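PDB 4M7S: BtrN from Bacillus circulans, which catalyses the radical S-adenosyl-L-methionine-dependent two-electron oxidation of 2-deoxy-scyllo-inosamine to amino-dideoxy-scyllo-inosose in butirosin biosynthesis, using two [4Fe-4S] clusters. Local coordinates for residues Tyr41-Leu44 and Met45-Ser49; His204-Asp207 and Ile208-Asp212; Phe95-Glu98 and Lys99-Gln102. One frame throughout, in Å; residues are numbered along the deposited sequence.

Interaction 1: residues Tyr41-Leu44 and Met45-Ser49; sequences YKTL and MEQLS
Helix 38-50 follows strand 7-10 in the AdoMet radical fold and leads into the parallel strand 56-58, so it belongs to a beta-alpha-beta crossover; within it, the ring of Tyr41 and selenomethionine Met45 form a Met-aromatic contact one turn apart. The selenium of Met45 lies 4.5 Å from the Tyr41 ring centroid, 47° off the ring normal, an oblique approach. Two bends fold the Met45 chain back, putting CE 3.3 Å from Tyr41 CZ at the phenol end of the ring. Phe74 stacks on the same tyrosine. Leu44 and Leu48 continue this buried side, Leu44 CD1 lying 4.0 Å from Leu48 CG, and both press on Ile8 of strand 7-10. Around the helix, Thr43 and Gln47 run side by side in the same direction, and the Gln47 amide binds backbone atoms of Ile205 and Ile200. On the outer side Lys42 reaches Glu46 in a salt bridge. With CG anti to the backbone N (chi1 180°) and a final bend at chi4, the lysine brings NZ to a short 2.5 Å from Glu46 OE2, which it meets from above the carboxylate plane, 36° out of it.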
loop_
_atom_site.group_PDB
_atom_site.type_symbol
_atom_site.label_atom_id
_atom_site.label_comp_id
_atom_site.label_asym_id
_atom_site.label_seq_id
_atom_site.Cartn_x
_atom_site.Cartn_y
_atom_site.Cartn_z
ATOM N N TYR A 41 10.182 10.839 -0.813
ATOM C CA TYR A 41 10.466 9.470 -0.418
ATOM C C TYR A 41 11.538 9.445 0.668
ATOM O O TYR A 41 11.487 8.610 1.573
ATOM C CB TYR A 41 10.903 8.610 -1.604
ATOM C CG TYR A 41 11.009 7.140 -1.241
ATOM C CD1 TYR A 41 9.882 6.327 -1.256
ATOM C CD2 TYR A 41 12.222 6.578 -0.859
ATOM C CE1 TYR A 41 9.959 4.993 -0.914
ATOM C CE2 TYR A 41 12.316 5.232 -0.523
ATOM C CZ TYR A 41 11.175 4.452 -0.561
ATOM O OH TYR A 41 11.239 3.126 -0.223
ATOM N N LYS A 42 12.508 10.353 0.586
ATOM C CA LYS A 42 13.509 10.422 1.647
ATOM C C LYS A 42 12.912 10.801 3.007
ATOM O O LYS A 42 13.270 10.195 4.021
ATOM C CB LYS A 42 14.682 11.349 1.298
ATOM C CG LYS A 42 15.724 11.419 2.415
ATOM C CD LYS A 42 17.083 11.873 1.890
ATOM C CE LYS A 42 18.096 12.089 3.016
ATOM N NZ LYS A 42 17.646 13.107 3.987
ATOM N N THR A 43 12.019 11.790 3.061
ATOM C CA THR A 43 11.456 12.116 4.372
ATOM C C THR A 43 10.589 10.975 4.905
ATOM O O THR A 43 10.530 10.769 6.106
ATOM C CB THR A 43 10.736 13.511 4.498
ATOM O OG1 THR A 43 9.377 13.340 4.917
ATOM C CG2 THR A 43 10.770 14.298 3.233
ATOM N N LEU A 44 9.941 10.221 4.021
ATOM C CA LEU A 44 9.206 9.037 4.475
ATOM C C LEU A 44 10.154 7.999 5.083
ATOM O O LEU A 44 9.849 7.395 6.118
ATOM C CB LEU A 44 8.417 8.395 3.332
ATOM C CG LEU A 44 7.650 7.131 3.747
ATOM C CD1 LEU A 44 6.607 7.431 4.846
ATOM C CD2 LEU A 44 6.980 6.476 2.554
HETATM N N MSE A 45 11.293 7.778 4.428
HETATM C CA MSE A 45 12.308 6.868 4.961
HETATM C C MSE A 45 12.774 7.317 6.352
HETATM O O MSE A 45 12.945 6.499 7.255
HETATM C CB MSE A 45 13.512 6.762 4.004
HETATM C CG MSE A 45 13.228 5.996 2.697
HETATM SE SE MSE A 45 12.595 4.165 3.017
HETATM C CE MSE A 45 10.701 4.479 2.734
ATOM N N GLU A 46 12.985 8.621 6.511
ATOM C CA GLU A 46 13.457 9.175 7.773
ATOM C C GLU A 46 12.429 8.984 8.870
ATOM O O GLU A 46 12.782 8.757 10.028
ATOM C CB GLU A 46 13.755 10.667 7.615
ATOM C CG GLU A 46 14.938 10.974 6.710
ATOM C CD GLU A 46 15.053 12.454 6.417
ATOM O OE1 GLU A 46 14.037 13.173 6.585
ATOM O OE2 GLU A 46 16.154 12.899 6.023
ATOM N N GLN A 47 11.157 9.113 8.512
ATOM C CA GLN A 47 10.085 8.962 9.490
ATOM C C GLN A 47 9.940 7.503 9.877
ATOM O O GLN A 47 9.801 7.179 11.060
ATOM C CB GLN A 47 8.760 9.498 8.939
ATOM C CG GLN A 47 8.800 10.992 8.648
ATOM C CD GLN A 47 7.521 11.477 8.004
ATOM O OE1 GLN A 47 6.504 10.768 8.003
ATOM N NE2 GLN A 47 7.563 12.678 7.438
ATOM N N LEU A 48 9.987 6.626 8.877
ATOM C CA LEU A 48 9.863 5.195 9.126
ATOM C C LEU A 48 11.080 4.719 9.902
ATOM O O LEU A 48 10.989 3.836 10.766
ATOM C CB LEU A 48 9.682 4.409 7.814
ATOM C CG LEU A 48 8.340 4.545 7.089
ATOM C CD1 LEU A 48 8.308 3.654 5.825
ATOM C CD2 LEU A 48 7.169 4.191 8.029
ATOM N N SER A 49 12.227 5.330 9.620
ATOM C CA SER A 49 13.439 4.996 10.363
ATOM C C SER A 49 13.343 5.404 11.830
ATOM O O SER A 49 13.817 4.687 12.709
ATOM C CB SER A 49 14.675 5.641 9.725
ATOM O OG SER A 49 15.838 5.111 10.304
#

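Interaction 2: residues His204-Asp207 and Ile208-Asp212; sequences HISD and IWHND
His210 brings the edge of its imidazole to the carbonyl oxygen of Ser206, four residues earlier. His210 ND1 donates to Ser206 O at 2.9 Å, the oxygen lying 19° out of the imidazole plane, while His210 N reaches the same oxygen at 3.1 Å. The two donors come from opposite faces of the carbonyl plane, gripping one backbone oxygen twice. With chi1 at -69°, CG of His210 stands beside its own backbone N, bringing ring and amide to a common acceptor. Ser206 OG sits at the imidazole edge, in plane, 3.6 Å from His210 ND1, and Trp209 CD1 lies over one face. His210 NE2 bonds to Asp2 O, fixing the ring at both nitrogens.

At the start of the helix the N-cap His204 accepts from Ser206 N through ND1 at 2.9 Å, in its ring plane, with NE2 hydrogen-bonded to Ser50 OG. The Trp209 indole touches Ala176, makes a cation-pi contact with Arg218 and is hydrogen-bonded through NE1 to Lys3 O, its side chain about 10 Å from a bound cluster. This is a short, histidine-N-capped helix in the iron-sulfur cluster-binding domain, followed after His210 and the N-cap Asn211, whose OD1 takes Phe214 N, by helix 212-222.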
loop_
_atom_site.group_PDB
_atom_site.type_symbol
_atom_site.label_atom_id
_atom_site.label_comp_id
_atom_site.label_asym_id
_atom_site.label_seq_id
_atom_site.Cartn_x
_atom_site.Cartn_y
_atom_site.Cartn_z
ATOM N N HIS A 204 4.609 14.155 10.631
ATOM C CA HIS A 204 5.161 12.823 10.827
ATOM C C HIS A 204 4.085 11.761 10.675
ATOM O O HIS A 204 2.967 11.907 11.177
ATOM C CB HIS A 204 5.817 12.710 12.204
ATOM C CG HIS A 204 6.786 11.572 12.321
ATOM N ND1 HIS A 204 6.388 10.257 12.353
ATOM C CD2 HIS A 204 8.140 11.564 12.433
ATOM C CE1 HIS A 204 7.453 9.477 12.458
ATOM N NE2 HIS A 204 8.526 10.244 12.515
ATOM N N ILE A 205 4.424 10.681 9.983
ATOM C CA ILE A 205 3.434 9.659 9.704
ATOM C C ILE A 205 2.936 8.991 10.978
ATOM O O ILE A 205 1.820 8.478 11.011
ATOM C CB ILE A 205 3.941 8.613 8.708
ATOM C CG1 ILE A 205 2.756 7.778 8.194
ATOM C CG2 ILE A 205 5.051 7.771 9.337
ATOM C CD1 ILE A 205 3.115 6.780 7.148
ATOM N N SER A 206 3.747 9.014 12.036
ATOM C CA SER A 206 3.295 8.448 13.293
ATOM C C SER A 206 2.211 9.326 13.901
ATOM O O SER A 206 1.268 8.827 14.525
ATOM C CB SER A 206 4.453 8.321 14.280
ATOM O OG SER A 206 3.986 7.810 15.513
ATOM N N ASP A 207 2.368 10.640 13.749
ATOM C CA ASP A 207 1.391 11.591 14.275
ATOM C C ASP A 207 0.086 11.539 13.482
ATOM O O ASP A 207 -0.991 11.758 14.029
ATOM C CB ASP A 207 1.959 13.010 14.252
ATOM C CG ASP A 207 3.105 13.194 15.229
ATOM O OD1 ASP A 207 3.089 12.553 16.301
ATOM O OD2 ASP A 207 4.017 13.986 14.923
ATOM N N ILE A 208 0.197 11.274 12.184
ATOM C CA ILE A 208 -0.976 11.107 11.342
ATOM C C ILE A 208 -1.706 9.829 11.744
ATOM O O ILE A 208 -2.914 9.837 11.981
ATOM C CB ILE A 208 -0.578 11.047 9.856
ATOM C CG1 ILE A 208 -0.010 12.402 9.410
ATOM C CG2 ILE A 208 -1.762 10.645 8.984
ATOM C CD1 ILE A 208 0.702 12.343 8.063
ATOM N N TRP A 209 -0.952 8.738 11.830
ATOM C CA TRP A 209 -1.471 7.444 12.249
ATOM C C TRP A 209 -2.230 7.522 13.570
ATOM O O TRP A 209 -3.237 6.831 13.759
ATOM C CB TRP A 209 -0.317 6.435 12.361
ATOM C CG TRP A 209 -0.767 5.046 12.732
ATOM C CD1 TRP A 209 -0.649 4.434 13.955
ATOM C CD2 TRP A 209 -1.413 4.108 11.873
ATOM N NE1 TRP A 209 -1.181 3.169 13.898
ATOM C CE2 TRP A 209 -1.660 2.947 12.631
ATOM C CE3 TRP A 209 -1.822 4.144 10.532
ATOM C CZ2 TRP A 209 -2.292 1.825 12.088
ATOM C CZ3 TRP A 209 -2.437 3.036 9.997
ATOM C CH2 TRP A 209 -2.675 1.890 10.777
ATOM N N HIS A 210 -1.759 8.374 14.477
ATOM C CA HIS A 210 -2.371 8.492 15.801
ATOM C C HIS A 210 -3.248 9.730 15.985
ATOM O O HIS A 210 -3.639 10.036 17.110
ATOM C CB HIS A 210 -1.296 8.487 16.905
ATOM C CG HIS A 210 -0.601 7.173 17.071
ATOM N ND1 HIS A 210 0.667 6.932 16.581
ATOM C CD2 HIS A 210 -0.999 6.022 17.666
ATOM C CE1 HIS A 210 1.019 5.691 16.869
ATOM N NE2 HIS A 210 0.026 5.118 17.526
ATOM N N ASN A 211 -3.548 10.467 14.917
ATOM C CA ASN A 211 -4.414 11.635 15.109
ATOM C C ASN A 211 -5.870 11.209 15.348
ATOM O O ASN A 211 -6.229 10.042 15.135
ATOM C CB ASN A 211 -4.275 12.678 13.975
ATOM C CG ASN A 211 -4.785 12.179 12.632
ATOM O OD1 ASN A 211 -5.639 11.293 12.565
ATOM N ND2 ASN A 211 -4.272 12.766 11.547
ATOM N N ASP A 212 -6.695 12.153 15.786
ATOM C CA ASP A 212 -8.093 11.881 16.099
ATOM C C ASP A 212 -8.848 11.221 14.940
ATOM O O ASP A 212 -9.583 10.254 15.143
ATOM C CB ASP A 212 -8.798 13.172 16.519
ATOM C CG ASP A 212 -9.795 12.954 17.644
ATOM O OD1 ASP A 212 -10.134 11.779 17.923
ATOM O OD2 ASP A 212 -10.246 13.957 18.247
#

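Interaction 3: residues Phe95-Glu98 and Lys99-Gln102; sequences FLTE and KRLQ
Lys99, second residue of helix 98-107, has its CB 3.8 Å from Thr97 OG1, a light contact at the outer surface.

Arg100 comes next and makes the capping bond: its backbone N donates to Thr97 OG1 at 3.1 Å, nearly straight at 171°. Thr97 can offer that oxygen because chi1 of 57° sets OG1 between its backbone N and carbonyl carbon, turned toward the first turn of the helix. The aliphatic base of Arg100 follows the same path, CG lying 3.3 Å from Thr97 OG1 and 3.7 Å from Phe95 O, so the loop carbonyl and the capping hydroxyl both rest on it. From there the chain folds at chi2 and chi3 and carries the guanidinium away to a salt bridge with Asp72.

Leu101 points its CB back at the loop. Its N binds Thr97 O in the first regular helical bond (3.1 Å), and Leu96 CD1 packs 4.1 Å from Leu101 CB. Leu96 is the centre of an inverse gamma turn, closed by a weak bond from Thr97 N to Phe95 O. The two leucines go on to strand 111-116, Leu96 to Val114 and Leu101 to Phe112.

Gln102 closes the turn. Gln102 N donates to Glu98 O at 2.9 Å, and its extended side chain lets NE2 donate to Glu98 OE1 at 3.0 Å, on the anti lone pair. The carboxylate, brought round by the bend at Glu98 chi2, stands 87° from the amide plane, so the two groups meet almost at right angles.

The whole is a threonine N-cap with a hydrophobic staple, Leu96 to Leu101, starting the helix that connects parallel strands 86-91 and 111-116, a beta-alpha-beta unit of the AdoMet radical fold.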
loop_
_atom_site.group_PDB
_atom_site.type_symbol
_atom_site.label_atom_id
_atom_site.label_comp_id
_atom_site.label_asym_id
_atom_site.label_seq_id
_atom_site.Cartn_x
_atom_site.Cartn_y
_atom_site.Cartn_z
ATOM N N PHE A 95 7.471 -5.498 -16.948
ATOM C CA PHE A 95 8.813 -4.923 -16.910
ATOM C C PHE A 95 9.808 -5.777 -16.126
ATOM O O PHE A 95 10.983 -5.428 -16.025
ATOM C CB PHE A 95 8.769 -3.510 -16.315
ATOM C CG PHE A 95 8.159 -2.490 -17.232
ATOM C CD1 PHE A 95 8.949 -1.788 -18.124
ATOM C CD2 PHE A 95 6.796 -2.240 -17.204
ATOM C CE1 PHE A 95 8.392 -0.845 -18.983
ATOM C CE2 PHE A 95 6.226 -1.305 -18.058
ATOM C CZ PHE A 95 7.029 -0.606 -18.954
ATOM N N LEU A 96 9.341 -6.898 -15.582
ATOM C CA LEU A 96 10.176 -7.748 -14.735
ATOM C C LEU A 96 11.043 -8.730 -15.525
ATOM O O LEU A 96 10.702 -9.904 -15.655
ATOM C CB LEU A 96 9.317 -8.512 -13.721
ATOM C CG LEU A 96 10.079 -9.201 -12.585
ATOM C CD1 LEU A 96 10.960 -8.204 -11.854
ATOM C CD2 LEU A 96 9.109 -9.862 -11.617
ATOM N N THR A 97 12.168 -8.249 -16.045
ATOM C CA THR A 97 13.140 -9.127 -16.680
ATOM C C THR A 97 13.867 -9.884 -15.586
ATOM O O THR A 97 13.707 -9.576 -14.399
ATOM C CB THR A 97 14.174 -8.328 -17.486
ATOM O OG1 THR A 97 14.823 -7.382 -16.628
ATOM C CG2 THR A 97 13.507 -7.593 -18.649
ATOM N N GLU A 98 14.671 -10.865 -15.969
ATOM C CA GLU A 98 15.471 -11.586 -14.991
ATOM C C GLU A 98 16.498 -10.653 -14.341
ATOM O O GLU A 98 16.789 -10.753 -13.141
ATOM C CB GLU A 98 16.169 -12.773 -15.657
ATOM C CG GLU A 98 17.019 -13.585 -14.708
ATOM C CD GLU A 98 16.202 -14.299 -13.649
ATOM O OE1 GLU A 98 16.771 -14.634 -12.585
ATOM O OE2 GLU A 98 14.996 -14.533 -13.882
ATOM N N LYS A 99 17.035 -9.736 -15.142
ATOM C CA LYS A 99 17.987 -8.743 -14.650
ATOM C C LYS A 99 17.396 -7.803 -13.595
ATOM O O LYS A 99 18.016 -7.578 -12.548
ATOM C CB LYS A 99 18.540 -7.942 -15.829
ATOM C CG LYS A 99 19.613 -6.946 -15.472
ATOM C CD LYS A 99 20.306 -6.480 -16.754
ATOM C CE LYS A 99 20.645 -5.007 -16.704
ATOM N NZ LYS A 99 21.862 -4.745 -15.904
ATOM N N ARG A 100 16.218 -7.241 -13.860
ATOM C CA ARG A 100 15.541 -6.404 -12.856
ATOM C C ARG A 100 15.272 -7.211 -11.588
ATOM O O ARG A 100 15.440 -6.719 -10.469
ATOM C CB ARG A 100 14.213 -5.837 -13.386
ATOM C CG ARG A 100 14.356 -4.834 -14.525
ATOM C CD ARG A 100 15.155 -3.596 -14.110
ATOM N NE ARG A 100 14.408 -2.682 -13.239
ATOM C CZ ARG A 100 14.866 -2.200 -12.081
ATOM N NH1 ARG A 100 16.071 -2.547 -11.629
ATOM N NH2 ARG A 100 14.125 -1.359 -11.372
ATOM N N LEU A 101 14.860 -8.457 -11.766
ATOM C CA LEU A 101 14.539 -9.321 -10.634
ATOM C C LEU A 101 15.765 -9.486 -9.736
ATOM O O LEU A 101 15.687 -9.320 -8.516
ATOM C CB LEU A 101 14.090 -10.690 -11.148
ATOM C CG LEU A 101 13.389 -11.693 -10.230
ATOM C CD1 LEU A 101 12.904 -12.863 -11.072
ATOM C CD2 LEU A 101 14.282 -12.207 -9.118
ATOM N N GLN A 102 16.894 -9.841 -10.338
ATOM C CA GLN A 102 18.080 -10.124 -9.548
ATOM C C GLN A 102 18.628 -8.852 -8.920
ATOM O O GLN A 102 19.125 -8.877 -7.801
ATOM C CB GLN A 102 19.138 -10.842 -10.390
ATOM C CG GLN A 102 18.703 -12.233 -10.857
ATOM C CD GLN A 102 19.863 -13.060 -11.393
ATOM O OE1 GLN A 102 20.993 -12.580 -11.482
ATOM N NE2 GLN A 102 19.587 -14.311 -11.750
#

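In the fold
From the N terminus, interaction 1 comes first, on the helix between strands 7-10 and 56-58; interaction 3 follows, starting the helix between strands 86-91 and 111-116; interaction 2 comes last, in the iron-sulfur cluster-binding domain. Each closes only a local turn, and the three follow in series, none nesting or crossing. Interactions 1 and 2 meet directly, centres about 14 Å apart: Gln47 reaches the start of helix 205-209, and Leu44 CD1 packs on Ile205 CD1, tying the radical SAM part to the later domain. Interaction 3 stands apart, its nearest atoms about 12 Å from interaction 1, and lies across the chain's centre from interaction 2.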